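Local atomic coordinates of adenylate isopentenyltransferase (Humulus lupulus, PDB entry 3A8T), a protein that transfers an isopentenyl group from dimethylallyl diphosphate to AMP, ADP or ATP, a prenylation step in plant cytokinin biosynthesis. Residues Pro235-Tyr240 with Gly262-Ala267; Lys78-Thr83 with Phe204-Glu209; Arg38-Leu43 with Ala122-Thr127. One frame throughout, in Å; residues are numbered along the deposited sequence.

The three contacts show how one chain can hold a nucleotide site at one place and assemble its scaffold at another. Contacts 1 and 2 are neighbours, their centres about 15 Å apart, and they share packing: L207 CD1 reaches F237 CD2 at 3.5 Å. Contact 2 is the one closest to the nucleotide, with the T83 side chain about 5 Å from bound ATP at the nearest atoms; in contact 1 the side chain of E236 is about 8 Å from a bound ATP. Contact 3 lies on the opposite side of the chain's centre, its own centre about 43 Å from that of contact 1 and about 33 Å from that of contact 2. It lies away from the nucleotide site, yet its strand 41-46 runs directly into the ATP-binding loop G47-S54.

Contact 1: residues Pro235-Tyr240 with Gly262-Ala267; sequences PEFDRY and GAFEEA
Y240 carries much of the junction with A263, F264 and A267, where two helical segments run antiparallel at 172° with their axes 9.0 Å apart. Its CB begins 4.4 Å from A267 CB. With CG anti to the backbone N (chi1 173°), the ring is carried across to the partner helix: CD1 lies 3.7 Å from A263 CB, and CE1 meets F264 CB at 3.9 Å. Farther out, CZ and the hydroxyl OH both approach F264 CD1, as the edge of the F264 ring is directed at the tyrosine face in a T-shaped pair, planes 86° apart. Beside it, the methyl of A267 sits over a face of F237, 4.1 Å from the ring centroid, a CH-pi contact, while F264 CE1 touches F237 CE1 at 3.6 Å. A serine in place of Y240 would probably leave the F264 edge without its aromatic face and open a gap over A263. At the exposed margin, R239 and E266 attract one another by charge alone. F204 of helix 203-210 packs against F237, Y240 and F264, edge-to-face with the first, so that this helix, helix 234-243 and the long helix 257-289 meet around one aromatic cluster.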
loop_
_atom_site.group_PDB
_atom_site.type_symbol
_atom_site.label_atom_id
_atom_site.label_comp_id
_atom_site.label_asym_id
_atom_site.label_seq_id
_atom_site.Cartn_x
_atom_site.Cartn_y
_atom_site.Cartn_z
ATOM N N PRO A 235 5.247 15.312 -1.200
ATOM C CA PRO A 235 6.274 16.260 -0.705
ATOM C C PRO A 235 7.377 16.485 -1.738
ATOM O O PRO A 235 7.834 17.620 -1.904
ATOM C CB PRO A 235 6.825 15.594 0.574
ATOM C CG PRO A 235 5.908 14.309 0.813
ATOM C CD PRO A 235 5.355 13.981 -0.560
ATOM N N GLU A 236 7.731 15.408 -2.464
ATOM C CA GLU A 236 8.789 15.429 -3.485
ATOM C C GLU A 236 8.409 16.361 -4.621
ATOM O O GLU A 236 9.199 17.242 -4.997
ATOM C CB GLU A 236 9.106 14.019 -4.027
ATOM C CG GLU A 236 9.595 13.024 -3.007
ATOM C CD GLU A 236 8.470 12.358 -2.197
ATOM O OE1 GLU A 236 7.293 12.833 -2.168
ATOM O OE2 GLU A 236 8.765 11.320 -1.578
ATOM N N PHE A 237 7.207 16.196 -5.160
ATOM C CA PHE A 237 6.830 17.108 -6.219
ATOM C C PHE A 237 6.522 18.498 -5.765
ATOM O O PHE A 237 6.664 19.419 -6.550
ATOM C CB PHE A 237 5.737 16.518 -7.124
ATOM C CG PHE A 237 6.333 15.760 -8.301
ATOM C CD1 PHE A 237 7.065 16.457 -9.294
ATOM C CD2 PHE A 237 6.332 14.343 -8.342
ATOM C CE1 PHE A 237 7.787 15.759 -10.286
ATOM C CE2 PHE A 237 7.045 13.650 -9.324
ATOM C CZ PHE A 237 7.777 14.353 -10.295
ATOM N N ASP A 238 6.104 18.677 -4.512
ATOM C CA ASP A 238 5.858 20.047 -3.997
ATOM C C ASP A 238 7.182 20.842 -4.109
ATOM O O ASP A 238 7.206 22.038 -4.441
ATOM C CB ASP A 238 5.380 20.043 -2.532
ATOM C CG ASP A 238 3.914 19.611 -2.388
ATOM O OD1 ASP A 238 3.195 19.550 -3.417
ATOM O OD2 ASP A 238 3.464 19.327 -1.250
ATOM N N ARG A 239 8.293 20.173 -3.866
ATOM C CA ARG A 239 9.574 20.838 -3.965
ATOM C C ARG A 239 9.766 21.296 -5.421
ATOM O O ARG A 239 10.189 22.400 -5.677
ATOM C CB ARG A 239 10.644 19.867 -3.532
ATOM C CG ARG A 239 12.051 20.381 -3.504
ATOM C CD ARG A 239 12.820 19.640 -2.407
ATOM N NE ARG A 239 14.202 20.044 -2.474
ATOM C CZ ARG A 239 14.618 21.242 -2.106
ATOM N NH1 ARG A 239 13.767 22.136 -1.617
ATOM N NH2 ARG A 239 15.868 21.580 -2.307
ATOM N N TYR A 240 9.415 20.443 -6.372
ATOM C CA TYR A 240 9.506 20.784 -7.784
ATOM C C TYR A 240 8.520 21.893 -8.154
ATOM O O TYR A 240 8.898 22.863 -8.755
ATOM C CB TYR A 240 9.219 19.562 -8.629
ATOM C CG TYR A 240 9.120 19.856 -10.075
ATOM C CD1 TYR A 240 10.253 19.887 -10.884
ATOM C CD2 TYR A 240 7.893 20.093 -10.663
ATOM C CE1 TYR A 240 10.169 20.137 -12.238
ATOM C CE2 TYR A 240 7.802 20.346 -12.031
ATOM C CZ TYR A 240 8.942 20.361 -12.810
ATOM O OH TYR A 240 8.821 20.572 -14.162
ATOM N N GLY A 262 16.811 19.264 -13.915
ATOM C CA GLY A 262 17.502 18.816 -12.723
ATOM C C GLY A 262 16.464 18.683 -11.593
ATOM O O GLY A 262 16.491 17.712 -10.847
ATOM N N ALA A 263 15.518 19.617 -11.476
ATOM C CA ALA A 263 14.565 19.515 -10.385
ATOM C C ALA A 263 13.612 18.353 -10.570
ATOM O O ALA A 263 13.291 17.660 -9.632
ATOM C CB ALA A 263 13.807 20.815 -10.222
ATOM N N PHE A 264 13.197 18.124 -11.799
ATOM C CA PHE A 264 12.299 17.031 -12.084
ATOM C C PHE A 264 12.946 15.700 -11.715
ATOM O O PHE A 264 12.387 14.863 -11.003
ATOM C CB PHE A 264 11.978 17.001 -13.564
ATOM C CG PHE A 264 10.828 16.120 -13.890
ATOM C CD1 PHE A 264 9.523 16.578 -13.679
ATOM C CD2 PHE A 264 11.041 14.798 -14.268
ATOM C CE1 PHE A 264 8.466 15.747 -13.829
ATOM C CE2 PHE A 264 9.982 13.941 -14.415
ATOM C CZ PHE A 264 8.686 14.404 -14.198
ATOM N N GLU A 265 14.135 15.523 -12.258
ATOM C CA GLU A 265 14.932 14.351 -12.080
ATOM C C GLU A 265 15.133 14.087 -10.607
ATOM O O GLU A 265 14.979 12.959 -10.172
ATOM C CB GLU A 265 16.255 14.586 -12.835
ATOM C CG GLU A 265 17.323 13.517 -12.739
ATOM C CD GLU A 265 18.671 13.939 -13.445
ATOM O OE1 GLU A 265 19.677 13.167 -13.368
ATOM O OE2 GLU A 265 18.714 15.041 -14.069
ATOM N N GLU A 266 15.463 15.129 -9.849
ATOM C CA GLU A 266 15.689 15.031 -8.407
ATOM C C GLU A 266 14.393 14.590 -7.683
ATOM O O GLU A 266 14.434 13.793 -6.763
ATOM C CB GLU A 266 16.182 16.390 -7.822
ATOM C CG GLU A 266 15.536 16.727 -6.460
ATOM C CD GLU A 266 16.124 17.944 -5.680
ATOM O OE1 GLU A 266 15.811 19.122 -6.019
ATOM O OE2 GLU A 266 16.883 17.705 -4.704
ATOM N N ALA A 267 13.253 15.138 -8.082
ATOM C CA ALA A 267 12.001 14.756 -7.460
ATOM C C ALA A 267 11.828 13.232 -7.678
ATOM O O ALA A 267 11.604 12.462 -6.714
ATOM C CB ALA A 267 10.886 15.547 -8.069
#

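Contact 2: residues Lys78-Thr83 with Phe204-Glu209; sequences KGLDIT and FDELAE
E206 reaches out from its helix to grip I82 and T83, and nearly everything else in the contact is arranged around its carboxylate. A chi1 of -175° swings CG away from its own amide and the next torsion is extended as well, which projects the acid straight off the helix into the bend of the loop. The two oxygens divide the work, each meeting an amide through its syn lone pair. OE2 takes I82 N at 3.0 Å, with an N-H angle of 158°. OE1 takes T83 N at 2.9 Å, and the angle there is 160°. OE1 also receives the hydroxyl of T83, OG1 lying 2.6 Å away nearly in line with the C-O bond. Three bonds therefore fix both the position and the rotation of the carboxylate, and such a set of donors is likely to stabilise its negative charge. I82 adds to this tight part, its CB 3.3 Å from E206 OE2.

The leucine flank is looser, ordinary apolar contact. L80 CD2 rests 4.0 Å from E206 CG, but it approaches L207 CD2 no closer than 4.4 Å. L207 CD2 comes to 3.5 Å from T83 OG1, so that a leucine methyl lies against the threonine hydroxyl. V234 touches both L80 and L207 from helix 234-243. On the solvent side D81 is exposed, with a long, weak ion pair to K86.

The carboxylate of E206 accepts the successive amides of I82 and T83, and so holds against helix 203-210 a turn whose residues 81-83 have helical backbone angles. In this enzyme the turn forms part of the ATP pocket: T83 contacts the nucleotide as a residue, although its side chain stays about 5 Å away at the nearest atoms, and T84, which follows it, binds ATP.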
loop_
_atom_site.group_PDB
_atom_site.type_symbol
_atom_site.label_atom_id
_atom_site.label_comp_id
_atom_site.label_asym_id
_atom_site.label_seq_id
_atom_site.Cartn_x
_atom_site.Cartn_y
_atom_site.Cartn_z
ATOM N N LYS A 78 -9.919 9.117 -0.247
ATOM C CA LYS A 78 -10.372 9.224 -1.634
ATOM C C LYS A 78 -9.316 10.134 -2.251
ATOM O O LYS A 78 -8.908 11.126 -1.641
ATOM C CB LYS A 78 -11.730 9.928 -1.721
ATOM C CG LYS A 78 -12.727 9.545 -0.625
ATOM C CD LYS A 78 -13.885 10.519 -0.568
ATOM C CE LYS A 78 -13.349 11.965 -0.427
ATOM N NZ LYS A 78 -14.217 13.103 -0.972
ATOM N N GLY A 79 -8.849 9.837 -3.443
ATOM C CA GLY A 79 -7.854 10.732 -4.011
ATOM C C GLY A 79 -6.527 10.062 -4.320
ATOM O O GLY A 79 -6.204 8.996 -3.736
ATOM N N LEU A 80 -5.770 10.692 -5.231
ATOM C CA LEU A 80 -4.466 10.226 -5.685
ATOM C C LEU A 80 -4.454 8.733 -5.867
ATOM O O LEU A 80 -3.562 8.072 -5.369
ATOM C CB LEU A 80 -3.371 10.626 -4.690
ATOM C CG LEU A 80 -3.273 12.117 -4.283
ATOM C CD1 LEU A 80 -2.200 12.247 -3.210
ATOM C CD2 LEU A 80 -2.969 13.023 -5.456
ATOM N N ASP A 81 -5.439 8.216 -6.584
ATOM C CA ASP A 81 -5.564 6.804 -6.828
ATOM C C ASP A 81 -4.267 6.235 -7.409
ATOM O O ASP A 81 -3.852 5.118 -7.035
ATOM C CB ASP A 81 -6.753 6.545 -7.745
ATOM C CG ASP A 81 -8.113 6.930 -7.104
ATOM O OD1 ASP A 81 -8.231 6.964 -5.870
ATOM O OD2 ASP A 81 -9.099 7.168 -7.821
ATOM N N ILE A 82 -3.599 7.007 -8.277
ATOM C CA ILE A 82 -2.328 6.555 -8.877
ATOM C C ILE A 82 -1.195 6.600 -7.875
ATOM O O ILE A 82 -0.573 5.594 -7.599
ATOM C CB ILE A 82 -1.897 7.418 -10.109
ATOM C CG1 ILE A 82 -2.859 7.184 -11.263
ATOM C CG2 ILE A 82 -0.454 7.032 -10.610
ATOM C CD1 ILE A 82 -2.691 8.222 -12.408
ATOM N N THR A 83 -0.964 7.787 -7.326
ATOM C CA THR A 83 0.092 8.020 -6.363
ATOM C C THR A 83 0.067 7.042 -5.188
ATOM O O THR A 83 1.122 6.601 -4.746
ATOM C CB THR A 83 0.075 9.506 -5.833
ATOM O OG1 THR A 83 0.144 10.440 -6.937
ATOM C CG2 THR A 83 1.297 9.754 -4.912
ATOM N N PHE A 204 2.226 12.534 -12.334
ATOM C CA PHE A 204 2.640 13.919 -12.291
ATOM C C PHE A 204 1.482 14.906 -12.499
ATOM O O PHE A 204 1.351 15.888 -11.791
ATOM C CB PHE A 204 3.771 14.138 -13.311
ATOM C CG PHE A 204 4.141 15.590 -13.525
ATOM C CD1 PHE A 204 4.946 16.271 -12.600
ATOM C CD2 PHE A 204 3.635 16.290 -14.632
ATOM C CE1 PHE A 204 5.259 17.647 -12.749
ATOM C CE2 PHE A 204 3.927 17.705 -14.823
ATOM C CZ PHE A 204 4.733 18.375 -13.888
ATOM N N ASP A 205 0.627 14.636 -13.461
ATOM C CA ASP A 205 -0.514 15.485 -13.706
ATOM C C ASP A 205 -1.482 15.378 -12.570
ATOM O O ASP A 205 -2.155 16.294 -12.257
ATOM C CB ASP A 205 -1.164 15.034 -14.982
ATOM C CG ASP A 205 -0.203 15.123 -16.129
ATOM O OD1 ASP A 205 0.135 16.259 -16.544
ATOM O OD2 ASP A 205 0.253 14.066 -16.602
ATOM N N GLU A 206 -1.536 14.230 -11.946
ATOM C CA GLU A 206 -2.437 14.009 -10.816
ATOM C C GLU A 206 -1.968 14.905 -9.668
ATOM O O GLU A 206 -2.755 15.585 -9.012
ATOM C CB GLU A 206 -2.355 12.529 -10.403
ATOM C CG GLU A 206 -3.304 12.106 -9.319
ATOM C CD GLU A 206 -3.104 10.652 -8.881
ATOM O OE1 GLU A 206 -2.078 10.354 -8.223
ATOM O OE2 GLU A 206 -3.979 9.815 -9.206
ATOM N N LEU A 207 -0.657 14.917 -9.451
ATOM C CA LEU A 207 -0.087 15.697 -8.377
ATOM C C LEU A 207 -0.141 17.185 -8.709
ATOM O O LEU A 207 -0.303 18.011 -7.813
ATOM C CB LEU A 207 1.356 15.215 -8.112
ATOM C CG LEU A 207 1.620 13.789 -7.582
ATOM C CD1 LEU A 207 3.024 13.469 -7.782
ATOM C CD2 LEU A 207 1.302 13.640 -6.070
ATOM N N ALA A 208 0.003 17.549 -9.982
ATOM C CA ALA A 208 -0.073 18.964 -10.349
ATOM C C ALA A 208 -1.477 19.477 -10.068
ATOM O O ALA A 208 -1.645 20.618 -9.679
ATOM C CB ALA A 208 0.280 19.186 -11.857
ATOM N N GLU A 209 -2.482 18.630 -10.257
ATOM C CA GLU A 209 -3.875 19.027 -10.036
ATOM C C GLU A 209 -4.197 19.033 -8.539
ATOM O O GLU A 209 -5.038 19.806 -8.069
ATOM C CB GLU A 209 -4.819 18.083 -10.794
ATOM C CG GLU A 209 -6.304 18.321 -10.538
ATOM C CD GLU A 209 -6.839 19.645 -11.160
ATOM O OE1 GLU A 209 -6.414 20.014 -12.292
ATOM O OE2 GLU A 209 -7.697 20.315 -10.524
#

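Contact 3: residues Arg38-Leu43 with Ala122-Thr127; sequences RKEKLL and AVSEIT
E40 and L42 meet V123 and T127 where the parallel sheet of a P-loop, Rossmann-like fold is covered by a helix. L42 belongs to strand 41-46, which leads into the ATP-binding loop, and helix 112-128 packs on one face of the sheet before the chain returns as strand 132-136, the direct neighbour of strand 41-46. Helix and strand stay well apart here, with 7.6 Å between L42 CA and V123 CA, so the link depends on side chains.

Its apolar part is a single touch between branches: L42 CD1 lies 4.2 Å from V123 CG2. The other valine branch, placed opposite its own backbone N by a chi1 of 167°, faces the E40 carboxylate: CG1 is 4.2 Å from E40 OE1, a bare van der Waals approach. Y173 packs against E40, L42 and V123, whereas I126 is directed elsewhere and rests on I69 and P133 of the neighbouring strands.

E40 lies just ahead of the strand, and its extended chain reaches toward the helix without forming a hydrogen bond to it. Its OE2 stands 4.0 Å from S124 OG and 4.2 Å from T127 CB, van der Waals neighbours at most. The whole contact is thus loose, with E40 giving it the largest single share of its buried surface. K41 leads the other way, its ammonium held by a salt bridge to D174 and by the carbonyls of F336 in helix 315-338 and of E339 just beyond it.

The backbone of K41 nevertheless returns to the helix through solvent. One ordered water donates to K41 O at 2.8 Å and lies 2.5 Å from T127 OG1, a doubtfully short distance; the same hydroxyl OG1 of T127 also stands 2.9 Å from V123 O, one helical turn back.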
loop_
_atom_site.group_PDB
_atom_site.type_symbol
_atom_site.label_atom_id
_atom_site.label_comp_id
_atom_site.label_asym_id
_atom_site.label_seq_id
_atom_site.Cartn_x
_atom_site.Cartn_y
_atom_site.Cartn_z
ATOM N N ARG A 38 -16.845 -16.114 21.285
ATOM C CA ARG A 38 -16.959 -16.422 19.818
ATOM C C ARG A 38 -15.995 -15.520 19.023
ATOM O O ARG A 38 -16.365 -14.410 18.602
ATOM C CB ARG A 38 -18.417 -16.204 19.351
ATOM C CG ARG A 38 -18.734 -16.611 17.876
ATOM C CD ARG A 38 -18.639 -18.134 17.649
ATOM N NE ARG A 38 -19.140 -18.561 16.339
ATOM C CZ ARG A 38 -20.363 -18.298 15.864
ATOM N NH1 ARG A 38 -21.234 -17.586 16.574
ATOM N NH2 ARG A 38 -20.735 -18.792 14.684
ATOM N N LYS A 39 -14.776 -16.022 18.801
ATOM C CA LYS A 39 -13.729 -15.247 18.124
ATOM C C LYS A 39 -13.583 -15.450 16.612
ATOM O O LYS A 39 -13.138 -16.479 16.143
ATOM C CB LYS A 39 -12.422 -15.500 18.856
ATOM C CG LYS A 39 -11.258 -14.748 18.367
ATOM C CD LYS A 39 -10.048 -15.045 19.255
ATOM C CE LYS A 39 -10.263 -14.545 20.672
ATOM N NZ LYS A 39 -8.990 -14.463 21.460
ATOM N N GLU A 40 -13.993 -14.427 15.876
ATOM C CA GLU A 40 -13.991 -14.386 14.415
ATOM C C GLU A 40 -12.662 -14.522 13.712
ATOM O O GLU A 40 -11.640 -13.942 14.143
ATOM C CB GLU A 40 -14.673 -13.096 13.938
ATOM C CG GLU A 40 -16.058 -12.982 14.516
ATOM C CD GLU A 40 -16.662 -11.576 14.455
ATOM O OE1 GLU A 40 -15.917 -10.569 14.690
ATOM O OE2 GLU A 40 -17.910 -11.506 14.202
ATOM N N LYS A 41 -12.720 -15.277 12.602
ATOM C CA LYS A 41 -11.586 -15.559 11.744
ATOM C C LYS A 41 -11.315 -14.400 10.807
ATOM O O LYS A 41 -12.240 -13.845 10.186
ATOM C CB LYS A 41 -11.812 -16.822 10.944
ATOM C CG LYS A 41 -11.871 -18.111 11.798
ATOM C CD LYS A 41 -12.082 -19.387 10.911
ATOM C CE LYS A 41 -11.902 -20.741 11.689
ATOM N NZ LYS A 41 -10.456 -21.045 12.010
ATOM N N LEU A 42 -10.043 -14.027 10.755
ATOM C CA LEU A 42 -9.603 -12.962 9.922
ATOM C C LEU A 42 -8.290 -13.285 9.225
ATOM O O LEU A 42 -7.296 -13.615 9.849
ATOM C CB LEU A 42 -9.454 -11.666 10.736
ATOM C CG LEU A 42 -8.839 -10.486 9.952
ATOM C CD1 LEU A 42 -9.787 -9.933 8.844
ATOM C CD2 LEU A 42 -8.433 -9.446 10.957
ATOM N N LEU A 43 -8.299 -13.195 7.910
ATOM C CA LEU A 43 -7.091 -13.453 7.159
ATOM C C LEU A 43 -6.354 -12.131 7.055
ATOM O O LEU A 43 -6.976 -11.098 6.762
ATOM C CB LEU A 43 -7.440 -13.982 5.777
ATOM C CG LEU A 43 -6.301 -14.386 4.850
ATOM C CD1 LEU A 43 -5.355 -15.410 5.547
ATOM C CD2 LEU A 43 -6.951 -14.965 3.590
ATOM N N ALA A 122 -16.424 -3.581 9.895
ATOM C CA ALA A 122 -16.341 -4.285 8.634
ATOM C C ALA A 122 -15.994 -5.740 8.856
ATOM O O ALA A 122 -16.509 -6.611 8.150
ATOM C CB ALA A 122 -15.306 -3.637 7.716
ATOM N N VAL A 123 -15.131 -6.032 9.812
ATOM C CA VAL A 123 -14.805 -7.455 10.023
ATOM C C VAL A 123 -16.090 -8.179 10.429
ATOM O O VAL A 123 -16.438 -9.230 9.932
ATOM C CB VAL A 123 -13.777 -7.643 11.123
ATOM C CG1 VAL A 123 -13.699 -9.040 11.531
ATOM C CG2 VAL A 123 -12.443 -7.178 10.644
ATOM N N SER A 124 -16.814 -7.526 11.309
ATOM C CA SER A 124 -18.025 -8.056 11.864
ATOM C C SER A 124 -19.141 -8.218 10.810
ATOM O O SER A 124 -19.880 -9.187 10.775
ATOM C CB SER A 124 -18.409 -7.113 12.987
ATOM O OG SER A 124 -19.326 -7.737 13.827
ATOM N N GLU A 125 -19.222 -7.262 9.922
ATOM C CA GLU A 125 -20.209 -7.284 8.881
ATOM C C GLU A 125 -19.991 -8.353 7.826
ATOM O O GLU A 125 -20.955 -8.965 7.381
ATOM C CB GLU A 125 -20.257 -5.907 8.229
ATOM C CG GLU A 125 -20.999 -4.909 9.113
ATOM C CD GLU A 125 -20.495 -3.496 8.961
ATOM O OE1 GLU A 125 -20.891 -2.659 9.800
ATOM O OE2 GLU A 125 -19.711 -3.221 8.018
ATOM N N ILE A 126 -18.729 -8.552 7.435
ATOM C CA ILE A 126 -18.355 -9.519 6.425
ATOM C C ILE A 126 -18.646 -10.931 6.880
ATOM O O ILE A 126 -19.150 -11.740 6.124
ATOM C CB ILE A 126 -16.809 -9.387 6.061
ATOM C CG1 ILE A 126 -16.539 -8.029 5.425
ATOM C CG2 ILE A 126 -16.373 -10.516 5.187
ATOM C CD1 ILE A 126 -15.144 -7.586 5.575
ATOM N N THR A 127 -18.249 -11.220 8.102
ATOM C CA THR A 127 -18.462 -12.514 8.707
ATOM C C THR A 127 -19.960 -12.706 8.732
ATOM O O THR A 127 -20.458 -13.807 8.522
ATOM C CB THR A 127 -17.937 -12.526 10.164
ATOM O OG1 THR A 127 -16.556 -12.143 10.180
ATOM C CG2 THR A 127 -18.058 -13.932 10.754
HETATM O O HOH W 1 -14.988 -14.058 10.019
#